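Local coordinates for chitin elicitor-binding protein (Oryza sativa subsp. japonica, PDB 5JCD) that binds chitin oligosaccharides from fungal cell walls and helps relay their signal to the plant's defence responses, at residues Y149-G154 and Q187-P192. Residues are numbered along the deposited sequence; the frame is centred on the assembly and turned at random.
Sequences YSVGKG and QILDVP
Tyr-149 and Leu-189 form a hydrogen-bonded antiparallel pair joining the two strands of the LysM domain at the C-terminal end of this receptor fragment, the end of strand 145-150 lying against the start of strand 188-193. Helices 157-163 and 168-174 fall in the chain between them, giving the beta-alpha-alpha-beta order of the LysM fold. Two backbone bonds close the pair, Tyr-149 N to Leu-189 O at 2.8 Å and Leu-189 N to Tyr-149 O at 2.7 Å. Beyond the non-hydrogen-bonded pair Ser-150 and Ile-188, Val-151 N reaches Gln-187 O at 2.9 Å and carries the pairing into the loop.

On the face bearing Tyr-149 and Leu-189, Val-191 CG2 packs 3.7 Å from Tyr-149 CB and lies oblique to the ring, as does Leu-189 CD1. A chi1 of 171° places Val-151 CG2 beside its own backbone N, where it meets Leu-189 CD1 at 3.7 Å, the two side chains crossing at a slant. Ile-160 of helix 157-163 packs on Tyr-149 and Val-151, and Leu-171 of helix 168-174 on Val-191. On the face of Ser-150 and Ile-188, Ile-188 CD1 touches Ser-150 CB at 4.0 Å, and Phe-3 and Phe-104 lie against Ile-188.

With chi1 at -179° the Tyr-149 ring runs toward the following loop, where its hydroxyl is hydrogen-bonded to Glu-155 OE1, which also takes Gly-152 N. Backbone bonds thus fix the strand register while apolar branches pack against both helices and, through Val-151, against chitin-binding Leu-183; the shared carboxylate ties the ring to the loop bearing Gly-154, another chitin-binding residue.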
loop_
_atom_site.group_PDB
_atom_site.type_symbol
_atom_site.label_atom_id
_atom_site.label_comp_id
_atom_site.label_asym_id
_atom_site.label_seq_id
_atom_site.Cartn_x
_atom_site.Cartn_y
_atom_site.Cartn_z
ATOM N N TYR A 149 -2.892 3.099 4.563
ATOM C CA TYR A 149 -3.186 2.630 5.914
ATOM C C TYR A 149 -4.566 1.973 5.994
ATOM O O TYR A 149 -5.571 2.578 5.586
ATOM C CB TYR A 149 -3.134 3.808 6.870
ATOM C CG TYR A 149 -3.387 3.438 8.288
ATOM C CD1 TYR A 149 -2.360 2.940 9.082
ATOM C CD2 TYR A 149 -4.646 3.611 8.860
ATOM C CE1 TYR A 149 -2.582 2.586 10.404
ATOM C CE2 TYR A 149 -4.879 3.273 10.194
ATOM C CZ TYR A 149 -3.839 2.752 10.947
ATOM O OH TYR A 149 -4.029 2.415 12.245
ATOM N N SER A 150 -4.612 0.732 6.490
ATOM C CA SER A 150 -5.871 0.034 6.686
ATOM C C SER A 150 -6.392 0.242 8.108
ATOM O O SER A 150 -5.777 -0.215 9.059
ATOM C CB SER A 150 -5.707 -1.465 6.397
ATOM O OG SER A 150 -6.928 -2.162 6.608
ATOM N N VAL A 151 -7.541 0.900 8.236
ATOM C CA VAL A 151 -8.100 1.231 9.538
ATOM C C VAL A 151 -8.391 -0.024 10.379
ATOM O O VAL A 151 -9.034 -0.993 9.928
ATOM C CB VAL A 151 -9.419 2.035 9.395
ATOM C CG1 VAL A 151 -10.087 2.170 10.735
ATOM C CG2 VAL A 151 -9.175 3.414 8.757
ATOM N N GLY A 152 -7.889 -0.000 11.601
ATOM C CA GLY A 152 -8.111 -1.058 12.559
ATOM C C GLY A 152 -9.444 -0.924 13.270
ATOM O O GLY A 152 -10.044 0.146 13.275
ATOM N N LYS A 153 -9.919 -2.019 13.847
ATOM C CA LYS A 153 -11.180 -2.009 14.577
ATOM C C LYS A 153 -11.104 -1.149 15.833
ATOM O O LYS A 153 -10.194 -1.293 16.646
ATOM C CB LYS A 153 -11.589 -3.442 14.933
ATOM C CG LYS A 153 -12.288 -3.614 16.274
ATOM C CD LYS A 153 -13.160 -4.868 16.276
ATOM C CE LYS A 153 -14.419 -4.674 15.412
ATOM N NZ LYS A 153 -15.627 -4.238 16.203
ATOM N N GLY A 154 -12.094 -0.273 15.987
ATOM C CA GLY A 154 -12.179 0.601 17.137
ATOM C C GLY A 154 -11.360 1.865 16.953
ATOM O O GLY A 154 -11.377 2.718 17.808
ATOM N N GLN A 187 -11.174 0.120 5.952
ATOM C CA GLN A 187 -11.108 1.277 5.061
ATOM C C GLN A 187 -9.639 1.688 4.849
ATOM O O GLN A 187 -8.862 1.793 5.792
ATOM C CB GLN A 187 -11.856 2.467 5.665
ATOM C CG GLN A 187 -11.962 3.664 4.722
ATOM C CD GLN A 187 -12.975 4.700 5.211
ATOM O OE1 GLN A 187 -13.643 4.501 6.233
ATOM N NE2 GLN A 187 -13.108 5.796 4.475
ATOM N N ILE A 188 -9.284 1.924 3.601
ATOM C CA ILE A 188 -7.939 2.289 3.228
ATOM C C ILE A 188 -7.761 3.802 3.195
ATOM O O ILE A 188 -8.382 4.484 2.392
ATOM C CB ILE A 188 -7.601 1.740 1.838
ATOM C CG1 ILE A 188 -7.888 0.234 1.781
ATOM C CG2 ILE A 188 -6.170 2.067 1.479
ATOM C CD1 ILE A 188 -7.107 -0.594 2.775
ATOM N N LEU A 189 -6.882 4.312 4.045
ATOM C CA LEU A 189 -6.612 5.738 4.104
ATOM C C LEU A 189 -5.253 6.100 3.463
ATOM O O LEU A 189 -4.263 5.389 3.619
ATOM C CB LEU A 189 -6.625 6.192 5.573
ATOM C CG LEU A 189 -7.925 6.072 6.388
ATOM C CD1 LEU A 189 -7.765 6.662 7.789
ATOM C CD2 LEU A 189 -9.053 6.787 5.696
ATOM N N ASP A 190 -5.231 7.237 2.779
ATOM C CA ASP A 190 -4.025 7.858 2.244
ATOM C C ASP A 190 -3.521 8.832 3.303
ATOM O O ASP A 190 -4.100 9.890 3.493
ATOM C CB ASP A 190 -4.343 8.616 0.949
ATOM C CG ASP A 190 -3.140 9.427 0.397
ATOM O OD1 ASP A 190 -2.055 9.438 1.017
ATOM O OD2 ASP A 190 -3.296 10.076 -0.662
ATOM N N VAL A 191 -2.458 8.449 4.002
ATOM C CA VAL A 191 -1.891 9.265 5.072
ATOM C C VAL A 191 -0.649 10.044 4.620
ATOM O O VAL A 191 0.390 9.449 4.324
ATOM C CB VAL A 191 -1.511 8.375 6.252
ATOM C CG1 VAL A 191 -1.127 9.222 7.435
ATOM C CG2 VAL A 191 -2.687 7.505 6.622
ATOM N N PRO A 192 -0.757 11.373 4.520
ATOM C CA PRO A 192 0.419 12.123 4.059
ATOM C C PRO A 192 1.439 12.404 5.179
ATOM O O PRO A 192 1.329 13.400 5.885
ATOM C CB PRO A 192 -0.184 13.432 3.532
ATOM C CG PRO A 192 -1.560 13.517 4.114
ATOM C CD PRO A 192 -1.875 12.261 4.859
#